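Exo-beta-1,3-glucanase (PDB 4PEY) hydrolyses laminarin and laminarioligosaccharides as an exo-beta-1,3-glucanase, working from the non-reducing end and releasing glucose and laminaribiose. Local coordinates at residues Ala131-Arg136 against Leu368-Val373; Gln174-Asp179 against Thr452-Asn457; Met192-Val197 against Tyr210-Thr215; Pro201-Pro206 against Phe522-Val527. The protein carries 1 engineered substitution. All blocks are in the same frame, centred on the assembly; numbering follows the deposited sequence.

Interaction 1: Ala131-Arg136 against Leu368-Val373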
# COMPACT_ATOMS: atom_id res chain seq x y z
N ALA A 131 2.08 3.88 -2.43
CA ALA A 131 1.01 4.32 -1.52
C ALA A 131 0.01 5.23 -2.21
O ALA A 131 -0.35 6.29 -1.69
CB ALA A 131 1.60 5.02 -0.28
N ALA A 132 -0.44 4.82 -3.39
CA ALA A 132 -1.41 5.61 -4.14
C ALA A 132 -2.50 4.71 -4.72
O ALA A 132 -2.63 4.58 -5.95
CB ALA A 132 -0.71 6.40 -5.23
N PRO A 133 -3.27 4.07 -3.83
CA PRO A 133 -4.22 3.04 -4.29
C PRO A 133 -5.36 3.55 -5.16
O PRO A 133 -5.85 4.67 -5.01
CB PRO A 133 -4.76 2.47 -2.97
CG PRO A 133 -4.63 3.61 -2.00
CD PRO A 133 -3.32 4.25 -2.37
N PHE A 134 -5.80 2.66 -6.05
CA PHE A 134 -6.85 2.90 -7.03
C PHE A 134 -7.80 1.71 -6.87
O PHE A 134 -7.51 0.61 -7.36
CB PHE A 134 -6.21 2.99 -8.42
CG PHE A 134 -7.09 3.57 -9.51
CD1 PHE A 134 -7.11 4.94 -9.75
CD2 PHE A 134 -7.79 2.73 -10.38
CE1 PHE A 134 -7.87 5.48 -10.79
CE2 PHE A 134 -8.54 3.27 -11.43
CZ PHE A 134 -8.58 4.64 -11.62
N ARG A 135 -8.89 1.90 -6.12
CA ARG A 135 -9.80 0.81 -5.74
C ARG A 135 -11.24 1.04 -6.17
O ARG A 135 -11.73 2.16 -6.09
CB ARG A 135 -9.82 0.61 -4.22
CG ARG A 135 -8.54 0.12 -3.59
CD ARG A 135 -8.72 0.03 -2.07
NE ARG A 135 -7.49 -0.37 -1.37
CZ ARG A 135 -7.12 -1.63 -1.15
NH1 ARG A 135 -7.87 -2.65 -1.57
NH2 ARG A 135 -5.97 -1.87 -0.51
N ARG A 136 -11.93 -0.03 -6.57
CA ARG A 136 -13.37 0.04 -6.83
C ARG A 136 -13.69 1.18 -7.80
O ARG A 136 -14.64 1.93 -7.61
CB ARG A 136 -14.15 0.20 -5.51
CG ARG A 136 -15.60 -0.27 -5.54
CD ARG A 136 -16.31 0.05 -4.22
NE ARG A 136 -17.71 -0.38 -4.20
CZ ARG A 136 -18.11 -1.60 -3.87
NH1 ARG A 136 -19.40 -1.90 -3.88
NH2 ARG A 136 -17.22 -2.52 -3.53
N LEU A 368 -4.78 -5.75 7.06
CA LEU A 368 -4.22 -4.41 6.90
C LEU A 368 -4.36 -4.04 5.43
O LEU A 368 -3.88 -4.78 4.57
CB LEU A 368 -2.75 -4.34 7.30
CG LEU A 368 -2.31 -4.80 8.69
CD1 LEU A 368 -0.81 -4.58 8.84
CD2 LEU A 368 -3.08 -4.07 9.77
N GLN A 369 -5.01 -2.92 5.14
CA GLN A 369 -5.20 -2.47 3.76
C GLN A 369 -4.89 -0.99 3.61
O GLN A 369 -5.40 -0.18 4.39
CB GLN A 369 -6.64 -2.74 3.31
CG GLN A 369 -6.93 -4.20 3.13
CD GLN A 369 -8.39 -4.46 2.82
OE1 GLN A 369 -9.26 -4.24 3.67
NE2 GLN A 369 -8.66 -4.94 1.61
N ASP A 370 -4.05 -0.63 2.64
CA ASP A 370 -3.63 0.77 2.50
C ASP A 370 -3.14 1.27 3.84
O ASP A 370 -3.53 2.34 4.30
CB ASP A 370 -4.75 1.67 1.98
CG ASP A 370 -5.25 1.26 0.60
OD1 ASP A 370 -4.53 0.55 -0.13
OD2 ASP A 370 -6.37 1.68 0.23
N VAL A 371 -2.30 0.46 4.48
CA VAL A 371 -1.59 0.87 5.67
C VAL A 371 -0.17 1.17 5.23
O VAL A 371 0.53 0.34 4.64
CB VAL A 371 -1.63 -0.22 6.77
CG1 VAL A 371 -0.68 0.13 7.91
CG2 VAL A 371 -3.07 -0.38 7.27
N PHE A 372 0.24 2.40 5.49
CA PHE A 372 1.55 2.87 5.06
C PHE A 372 2.37 3.21 6.30
O PHE A 372 1.83 3.68 7.30
CB PHE A 372 1.39 4.08 4.13
CG PHE A 372 0.37 3.86 3.05
CD1 PHE A 372 0.45 2.74 2.23
CD2 PHE A 372 -0.70 4.73 2.87
CE1 PHE A 372 -0.49 2.49 1.25
CE2 PHE A 372 -1.64 4.50 1.88
CZ PHE A 372 -1.55 3.38 1.07
N VAL A 373 3.66 2.95 6.23
CA VAL A 373 4.55 3.30 7.33
C VAL A 373 5.69 4.14 6.78
O VAL A 373 6.22 3.85 5.71
CB VAL A 373 5.09 2.04 8.05
CG1 VAL A 373 6.05 2.45 9.18
CG2 VAL A 373 3.93 1.21 8.58
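Arg135 grips the carboxylate of Asp370 side-on, one nitrogen to each oxygen, and this salt bridge is the tight end of the contact. Arg135 NE donates to Asp370 OD2 over 2.8 Å on the syn side, though tilted from the carboxylate plane. Arg135 NH2 reaches Asp370 OD1, also at 2.8 Å, from above that plane, because the two flat groups are turned 57° against each other. A chain extended from CG to NE (chi2 178°) lets arginine span the gap. The two segments come from the two side-by-side beta-helices of the family 55 fold, and Asp370 sits where its coil turns a corner. A leucine in place of Arg135 would probably leave both oxygens of this buried carboxylate without the guanidinium donors, though OD1 would keep its hydrogen bond to His398 ND1. CB of Ala131 lies over the ring centre of Phe372, 3.5 Å from the centroid, a CH-pi contact that the small methyl group allows. Pro133 presses CG to 3.4 Å from Asp370 OD2, but is looser toward Phe372, CD to CZ 4.0 Å. The loose side is at Gln369, whose CB lies 4.0 Å from Arg135 NH2 while its NE2 bonds to Asp397; even this side is buried.

Interaction 2: Gln174-Asp179 against Thr452-Asn457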
# COMPACT_ATOMS: atom_id res chain seq x y z
N GLN A 174 6.96 -1.31 -12.45
CA GLN A 174 6.28 -2.49 -11.95
C GLN A 174 4.85 -2.10 -11.59
O GLN A 174 4.53 -0.91 -11.50
CB GLN A 174 7.03 -3.08 -10.75
CG GLN A 174 7.01 -2.24 -9.46
CD GLN A 174 8.07 -1.16 -9.40
OE1 GLN A 174 9.26 -1.40 -9.64
NE2 GLN A 174 7.65 0.05 -9.04
N TRP A 175 4.00 -3.10 -11.37
CA TRP A 175 2.61 -2.83 -11.02
C TRP A 175 1.96 -4.09 -10.49
O TRP A 175 2.31 -5.19 -10.93
CB TRP A 175 1.82 -2.32 -12.24
CG TRP A 175 0.61 -1.54 -11.83
CD1 TRP A 175 -0.64 -2.03 -11.55
CD2 TRP A 175 0.55 -0.13 -11.58
NE1 TRP A 175 -1.47 -1.00 -11.17
CE2 TRP A 175 -0.76 0.17 -11.18
CE3 TRP A 175 1.49 0.91 -11.69
CZ2 TRP A 175 -1.17 1.48 -10.88
CZ3 TRP A 175 1.08 2.21 -11.39
CH2 TRP A 175 -0.24 2.48 -10.98
N TYR A 176 1.01 -3.93 -9.56
CA TYR A 176 0.15 -5.02 -9.11
C TYR A 176 -1.32 -4.69 -9.34
O TYR A 176 -1.79 -3.62 -8.95
CB TYR A 176 0.38 -5.34 -7.63
CG TYR A 176 -0.51 -6.46 -7.11
CD1 TYR A 176 -0.56 -7.70 -7.76
CD2 TYR A 176 -1.30 -6.29 -5.97
CE1 TYR A 176 -1.37 -8.73 -7.29
CE2 TYR A 176 -2.11 -7.32 -5.49
CZ TYR A 176 -2.14 -8.53 -6.15
OH TYR A 176 -2.94 -9.54 -5.66
N THR A 177 -2.03 -5.62 -9.97
CA THR A 177 -3.46 -5.49 -10.20
C THR A 177 -4.13 -6.74 -9.66
O THR A 177 -3.69 -7.85 -9.99
CB THR A 177 -3.80 -5.33 -11.71
OG1 THR A 177 -3.00 -4.29 -12.28
CG2 THR A 177 -5.29 -5.05 -11.94
N ARG A 178 -5.17 -6.60 -8.84
CA ARG A 178 -5.92 -7.80 -8.45
C ARG A 178 -7.43 -7.64 -8.56
O ARG A 178 -7.98 -6.54 -8.43
CB ARG A 178 -5.58 -8.26 -7.03
CG ARG A 178 -6.12 -7.43 -5.91
CD ARG A 178 -6.22 -8.22 -4.56
NE ARG A 178 -6.78 -7.32 -3.56
CZ ARG A 178 -8.08 -7.01 -3.47
NH1 ARG A 178 -8.96 -7.58 -4.29
NH2 ARG A 178 -8.48 -6.13 -2.57
N ASP A 179 -8.07 -8.77 -8.87
CA ASP A 179 -9.52 -8.93 -8.78
C ASP A 179 -10.23 -7.79 -9.51
O ASP A 179 -10.99 -7.03 -8.93
CB ASP A 179 -9.92 -9.03 -7.31
CG ASP A 179 -9.22 -10.18 -6.62
OD1 ASP A 179 -8.78 -11.11 -7.33
OD2 ASP A 179 -9.08 -10.16 -5.38
N THR A 452 3.17 -14.52 -0.85
CA THR A 452 3.26 -13.14 -1.29
C THR A 452 3.02 -13.07 -2.78
O THR A 452 3.68 -13.77 -3.55
CB THR A 452 4.64 -12.51 -0.96
OG1 THR A 452 4.75 -12.36 0.45
CG2 THR A 452 4.78 -11.13 -1.63
N ILE A 453 2.06 -12.24 -3.18
CA ILE A 453 1.78 -11.98 -4.58
C ILE A 453 2.09 -10.50 -4.81
O ILE A 453 1.40 -9.63 -4.29
CB ILE A 453 0.33 -12.30 -4.95
CG1 ILE A 453 0.04 -13.79 -4.71
CG2 ILE A 453 0.06 -11.95 -6.42
CD1 ILE A 453 -1.42 -14.14 -4.81
N PHE A 454 3.17 -10.28 -5.58
CA PHE A 454 3.82 -9.00 -5.86
C PHE A 454 4.65 -8.44 -4.69
O PHE A 454 4.13 -8.15 -3.61
CB PHE A 454 2.84 -7.90 -6.30
CG PHE A 454 3.54 -6.62 -6.67
CD1 PHE A 454 3.96 -6.38 -7.98
CD2 PHE A 454 3.82 -5.66 -5.70
CE1 PHE A 454 4.62 -5.20 -8.31
CE2 PHE A 454 4.49 -4.49 -6.02
CZ PHE A 454 4.88 -4.26 -7.33
N TYR A 455 5.94 -8.26 -4.95
CA TYR A 455 6.83 -7.59 -4.00
C TYR A 455 7.67 -6.57 -4.73
O TYR A 455 8.23 -6.86 -5.80
CB TYR A 455 7.74 -8.60 -3.29
CG TYR A 455 8.67 -8.00 -2.25
CD1 TYR A 455 8.17 -7.25 -1.20
CD2 TYR A 455 10.05 -8.21 -2.31
CE1 TYR A 455 9.00 -6.71 -0.24
CE2 TYR A 455 10.91 -7.68 -1.34
CZ TYR A 455 10.38 -6.93 -0.31
OH TYR A 455 11.20 -6.39 0.66
N GLN A 456 7.77 -5.37 -4.16
CA GLN A 456 8.69 -4.35 -4.66
C GLN A 456 9.56 -3.86 -3.52
O GLN A 456 9.04 -3.41 -2.49
CB GLN A 456 7.95 -3.17 -5.30
CG GLN A 456 8.91 -2.12 -5.93
CD GLN A 456 9.34 -1.02 -4.96
OE1 GLN A 456 8.50 -0.41 -4.28
NE2 GLN A 456 10.65 -0.76 -4.90
N ASN A 457 10.87 -3.95 -3.70
CA ASN A 457 11.83 -3.44 -2.74
C ASN A 457 12.89 -2.59 -3.41
O ASN A 457 13.24 -2.83 -4.57
CB ASN A 457 12.51 -4.58 -1.99
CG ASN A 457 13.79 -4.14 -1.31
OD1 ASN A 457 14.88 -4.23 -1.87
ND2 ASN A 457 13.66 -3.65 -0.08
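Tyr176 and Phe454 lie on strands that run nearly antiparallel, their axes 152° apart in direction and 7.8 Å apart at closest approach. That is too wide for backbone pairing, and no hydrogen bond crosses; side chains fill the space instead. The CA atoms of Tyr176 and Phe454 come to 6.3 Å. CB of Tyr176 sits over one face of the Phe454 ring, 3.9 Å from its centroid, as a CH-pi contact. Both residues carry CG opposite the backbone N (chi1 179° in Tyr176), and the two side chains slide past each other in opposite directions; the rings end up near parallel but hardly overlapping. These flat rings fill the space between the strands, on the seam that joins the two parallel beta-helices of a family 55 glycoside hydrolase. Ile453, at a corner of its coil, brings its CG2 to 3.6 Å from Tyr176 CE1, while its carbonyl oxygen stands over the centre of the same ring. The phenol OH is hydrogen-bonded to Ser195 OG, so a leucine in place of Tyr176 would probably deprive that serine of a partner and open a gap beside Ile453. At the other end, Gln174 CG meets the edge of the Phe454 ring, 3.6 Å from CZ. Bent at chi2 (-84°), Gln174 turns its amide carbon against Gln456 CG at 3.7 Å. Its OE1 bonds to Tyr497, whereas the chief polar partner of Gln456 is the substrate-binding Gln130, and the Gln456 side chain itself lies about 4 Å from a bound glucose unit.

Interaction 3: Met192-Val197 against Tyr210-Thr215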
# COMPACT_ATOMS: atom_id res chain seq x y z
N MET A 192 5.19 -6.75 -13.94
CA MET A 192 3.76 -6.56 -13.89
C MET A 192 3.06 -7.84 -13.45
O MET A 192 3.12 -8.85 -14.12
CB MET A 192 3.22 -6.10 -15.25
CG MET A 192 3.39 -4.63 -15.62
SD MET A 192 5.02 -3.86 -15.31
CE MET A 192 4.65 -2.15 -15.71
N THR A 193 2.47 -7.79 -12.28
CA THR A 193 1.84 -8.96 -11.68
C THR A 193 0.31 -8.79 -11.60
O THR A 193 -0.19 -7.69 -11.32
CB THR A 193 2.44 -9.24 -10.27
OG1 THR A 193 3.82 -9.58 -10.40
CG2 THR A 193 1.71 -10.37 -9.54
N PHE A 194 -0.40 -9.88 -11.86
CA PHE A 194 -1.86 -9.91 -11.90
C PHE A 194 -2.36 -11.11 -11.10
O PHE A 194 -1.85 -12.22 -11.28
CB PHE A 194 -2.36 -10.04 -13.35
CG PHE A 194 -1.72 -9.08 -14.31
CD1 PHE A 194 -0.50 -9.39 -14.91
CD2 PHE A 194 -2.34 -7.88 -14.64
CE1 PHE A 194 0.10 -8.50 -15.80
CE2 PHE A 194 -1.75 -7.00 -15.54
CZ PHE A 194 -0.53 -7.30 -16.11
N SER A 195 -3.37 -10.92 -10.25
CA SER A 195 -4.09 -12.09 -9.72
C SER A 195 -5.59 -11.82 -9.81
O SER A 195 -6.06 -10.78 -9.39
CB SER A 195 -3.67 -12.43 -8.28
OG SER A 195 -3.96 -11.41 -7.34
N GLY A 196 -6.33 -12.76 -10.40
CA GLY A 196 -7.77 -12.60 -10.55
C GLY A 196 -8.19 -11.47 -11.47
O GLY A 196 -9.23 -10.85 -11.28
N VAL A 197 -7.38 -11.19 -12.49
CA VAL A 197 -7.68 -10.08 -13.39
C VAL A 197 -8.20 -10.59 -14.73
O VAL A 197 -7.47 -11.21 -15.51
CB VAL A 197 -6.44 -9.19 -13.62
CG1 VAL A 197 -6.77 -8.05 -14.60
CG2 VAL A 197 -5.95 -8.63 -12.28
N TYR A 210 5.43 -10.58 -17.33
CA TYR A 210 4.07 -10.75 -16.81
C TYR A 210 3.97 -11.99 -15.91
O TYR A 210 4.20 -13.12 -16.36
CB TYR A 210 3.07 -10.88 -17.96
CG TYR A 210 2.89 -9.66 -18.83
CD1 TYR A 210 2.98 -8.37 -18.30
CD2 TYR A 210 2.60 -9.79 -20.18
CE1 TYR A 210 2.79 -7.25 -19.11
CE2 TYR A 210 2.41 -8.69 -20.99
CZ TYR A 210 2.51 -7.42 -20.45
OH TYR A 210 2.31 -6.33 -21.27
N THR A 211 3.60 -11.75 -14.66
CA THR A 211 3.32 -12.81 -13.70
C THR A 211 1.81 -12.84 -13.51
O THR A 211 1.25 -11.89 -12.98
CB THR A 211 4.02 -12.56 -12.35
OG1 THR A 211 5.44 -12.56 -12.55
CG2 THR A 211 3.65 -13.62 -11.31
N THR A 212 1.16 -13.91 -13.94
CA THR A 212 -0.29 -13.92 -14.00
C THR A 212 -0.88 -15.13 -13.29
O THR A 212 -0.63 -16.28 -13.68
CB THR A 212 -0.78 -13.91 -15.47
OG1 THR A 212 -0.22 -12.76 -16.13
CG2 THR A 212 -2.30 -13.86 -15.54
N LEU A 213 -1.68 -14.86 -12.26
CA LEU A 213 -2.39 -15.88 -11.50
C LEU A 213 -3.88 -15.77 -11.81
O LEU A 213 -4.44 -14.68 -11.80
CB LEU A 213 -2.14 -15.71 -10.00
CG LEU A 213 -0.74 -15.98 -9.43
CD1 LEU A 213 0.32 -15.01 -9.94
CD2 LEU A 213 -0.79 -15.89 -7.93
N GLU A 214 -4.52 -16.91 -12.09
CA GLU A 214 -5.93 -16.91 -12.47
C GLU A 214 -6.84 -16.33 -11.38
O GLU A 214 -7.81 -15.61 -11.68
CB GLU A 214 -6.37 -18.33 -12.82
CG GLU A 214 -7.83 -18.48 -13.23
CD GLU A 214 -8.09 -18.05 -14.67
OE1 GLU A 214 -7.11 -17.76 -15.40
OE2 GLU A 214 -9.27 -18.03 -15.08
N THR A 215 -6.54 -16.63 -10.13
CA THR A 215 -7.31 -16.13 -9.00
C THR A 215 -6.42 -15.62 -7.87
O THR A 215 -5.23 -15.94 -7.81
CB THR A 215 -8.25 -17.21 -8.41
OG1 THR A 215 -7.48 -18.30 -7.88
CG2 THR A 215 -9.23 -17.72 -9.46
O HOH W 1 -4.98 -12.47 -13.46
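Successive coils of a right-handed parallel beta-helix meet here, with Met192 to Ser195 paired in register with Tyr210 to Leu213, the strands only 6° from parallel. The ladder has four backbone hydrogen bonds. Thr211 N donates to Met192 O at 3.0 Å, and Thr211 O accepts from Phe194 N. Next, Leu213 N reaches Phe194 O at 2.8 Å, and Leu213 O takes the N-H of Gly196. Gly196 has the positive phi of a corner (66°), a conformation that glycine adopts readily, and its CA packs 3.2 Å from Glu214 O in a CA-H...O contact. Past the corner a water accepts from Val197 N and donates to Leu213 O at 2.8 Å, bridging the chains where they part. On one face of the sheet Thr193 and Thr211 stand side by side; Thr193 OG1 lies 3.6 Å from Thr211 CB and is bonded to Asn191, while the Thr211 hydroxyl is bonded to Asp524. On the other face the edge of the Phe194 ring is turned toward the face of Tyr210, an offset edge-to-face pair with centroids 5.8 Å apart. Phe194 places its CG opposite the carbonyl carbon (chi1 -48°), bringing CE1 to 3.8 Å from Tyr210 CD1, while CB of Met192 touches the edge of the tyrosine ring. Trp185 and Pro201 cover this aromatic face. The threonine face packs against strands 450-458 and 489-498, through Ile453 and Trp492, and strand 174-178 pairs with the far side of strand 191-198.

Interaction 4: Pro201-Pro206 against Phe522-Val527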
# COMPACT_ATOMS: atom_id res chain seq x y z
N PRO A 201 -2.83 -10.09 -19.40
CA PRO A 201 -2.03 -10.85 -20.37
C PRO A 201 -1.64 -12.20 -19.76
O PRO A 201 -1.52 -12.30 -18.54
CB PRO A 201 -0.80 -9.96 -20.60
CG PRO A 201 -0.72 -9.09 -19.38
CD PRO A 201 -2.13 -8.89 -18.90
N ALA A 202 -1.48 -13.22 -20.59
CA ALA A 202 -1.10 -14.53 -20.07
C ALA A 202 0.29 -14.50 -19.45
O ALA A 202 1.12 -13.68 -19.82
CB ALA A 202 -1.16 -15.56 -21.18
N GLN A 203 0.51 -15.39 -18.48
CA GLN A 203 1.83 -15.62 -17.90
C GLN A 203 2.89 -15.70 -18.98
O GLN A 203 2.77 -16.50 -19.92
CB GLN A 203 1.82 -16.91 -17.09
CG GLN A 203 3.19 -17.37 -16.61
CD GLN A 203 3.74 -16.51 -15.49
OE1 GLN A 203 3.00 -16.02 -14.65
NE2 GLN A 203 5.06 -16.33 -15.47
N SER A 204 3.95 -14.90 -18.86
CA SER A 204 4.96 -14.86 -19.91
C SER A 204 6.37 -14.50 -19.44
O SER A 204 7.28 -14.43 -20.26
CB SER A 204 4.55 -13.88 -21.01
OG SER A 204 4.57 -12.56 -20.50
N PHE A 205 6.53 -14.25 -18.14
CA PHE A 205 7.83 -13.88 -17.57
C PHE A 205 8.92 -14.84 -18.08
O PHE A 205 8.74 -16.06 -18.07
CB PHE A 205 7.74 -13.91 -16.04
CG PHE A 205 8.92 -13.30 -15.33
CD1 PHE A 205 10.05 -14.06 -15.05
CD2 PHE A 205 8.88 -11.98 -14.89
CE1 PHE A 205 11.14 -13.49 -14.38
CE2 PHE A 205 9.96 -11.42 -14.22
CZ PHE A 205 11.09 -12.17 -13.96
N PRO A 206 10.07 -14.30 -18.52
CA PRO A 206 10.53 -12.92 -18.37
C PRO A 206 10.15 -11.94 -19.48
O PRO A 206 10.32 -10.73 -19.28
CB PRO A 206 12.05 -13.07 -18.33
CG PRO A 206 12.30 -14.24 -19.22
CD PRO A 206 11.15 -15.18 -19.00
N PHE A 522 9.52 -20.04 -5.30
CA PHE A 522 9.37 -18.70 -5.85
C PHE A 522 9.18 -18.71 -7.35
O PHE A 522 9.71 -19.58 -8.06
CB PHE A 522 10.59 -17.82 -5.49
CG PHE A 522 10.67 -17.50 -4.03
CD1 PHE A 522 11.51 -18.23 -3.20
CD2 PHE A 522 9.89 -16.50 -3.48
CE1 PHE A 522 11.57 -17.95 -1.84
CE2 PHE A 522 9.94 -16.22 -2.13
CZ PHE A 522 10.79 -16.93 -1.31
N HIS A 523 8.42 -17.73 -7.82
CA HIS A 523 8.14 -17.59 -9.23
C HIS A 523 8.40 -16.16 -9.65
O HIS A 523 7.86 -15.24 -9.05
CB HIS A 523 6.68 -17.96 -9.54
CG HIS A 523 6.24 -19.23 -8.89
ND1 HIS A 523 6.50 -20.47 -9.43
CD2 HIS A 523 5.56 -19.45 -7.74
CE1 HIS A 523 6.00 -21.40 -8.64
NE2 HIS A 523 5.42 -20.81 -7.61
N ASP A 524 9.23 -16.00 -10.68
CA ASP A 524 9.49 -14.70 -11.29
C ASP A 524 10.14 -13.72 -10.30
O ASP A 524 9.51 -12.75 -9.85
CB ASP A 524 8.20 -14.10 -11.88
CG ASP A 524 7.54 -15.02 -12.90
OD1 ASP A 524 8.15 -16.03 -13.29
OD2 ASP A 524 6.39 -14.73 -13.32
N LEU A 525 11.40 -13.98 -9.99
CA LEU A 525 12.24 -13.11 -9.16
C LEU A 525 13.15 -12.25 -10.03
O LEU A 525 13.59 -12.67 -11.10
CB LEU A 525 13.11 -13.93 -8.22
CG LEU A 525 12.41 -14.88 -7.24
CD1 LEU A 525 13.44 -15.61 -6.40
CD2 LEU A 525 11.44 -14.10 -6.36
N LEU A 526 13.47 -11.05 -9.55
CA LEU A 526 14.45 -10.22 -10.24
C LEU A 526 15.16 -9.28 -9.29
O LEU A 526 14.60 -8.86 -8.27
CB LEU A 526 13.76 -9.45 -11.38
CG LEU A 526 12.62 -8.51 -10.97
CD1 LEU A 526 12.73 -7.11 -11.58
CD2 LEU A 526 11.26 -9.18 -11.23
N VAL A 527 16.41 -8.96 -9.63
CA VAL A 527 17.12 -7.88 -8.96
C VAL A 527 17.66 -6.91 -10.01
O VAL A 527 17.93 -7.29 -11.15
CB VAL A 527 18.27 -8.40 -8.04
CG1 VAL A 527 17.70 -9.29 -6.94
CG2 VAL A 527 19.35 -9.13 -8.85
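Gln203 NE2 gives the contact its hydrogen bond, donating almost straight (177° at the hydrogen) to the syn lone pair of Asp524 OD2 over 3.0 Å. The acceptor lies in the plane of the glutamine amide, and the same amide is fixed a second time by OE1, which accepts from the backbone N-H of Thr212. Stacking comes next. The ring of Phe205 and the carboxylate of Asp524 lie nearly parallel, their planes 16° apart, and slide past each other in opposite directions. CB of Asp524 stands over the ring centre as a CH-pi contact, 3.6 Å from the centroid, while Phe205 CB approaches Asp524 OD2 to 3.1 Å. With CG opposite the backbone N (chi1 -169°), Phe205 lays its ring flat on the aspartate; Pro206, joined through a cis peptide, brings its CB against the opposite face, toward the rim. Apolar packing is lighter: Phe205 CE2 meets Leu526 CD2 at 4.0 Å. These contacts fasten the loop between strands 191-198 and 210-220 of the first beta-helix to a corner of strand 520-529 in the second, where Asp524 has positive phi. Phenylalanine suits the place by offering a broad face, and aspartate by offering a short carboxylate. Because OD2 is also hydrogen-bonded to the Thr211 hydroxyl, two polar partners meet one buried oxygen, which is likely to steady the charge of Asp524 beside the ring.

Overall arrangement
Interactions 1, 2 and 4 cross the seam between the two beta-helices, and interaction 3 links 2 to 4 from within the first. Interactions 1 and 2 (centres 12 Å apart) touch where Arg135 NH1 lies 3.7 Å from Arg178 NH2; Asp397 forms a salt bridge with Arg178 and a long, weak ion pair with Arg135. Interactions 2 and 3 join through Tyr176 OH and Ser195 OG at 2.7 Å, and 3 and 4 through Thr211 and Asp524. Gln456 of interaction 2 has its side chain about 4 Å from a bound glucose unit, against about 10 Å for those of Ala131 and Met192. Strand 450-458 ends at Ala458, the engineered residue at the probable proton-donor position, about 11 Å from the Leu526 side chain.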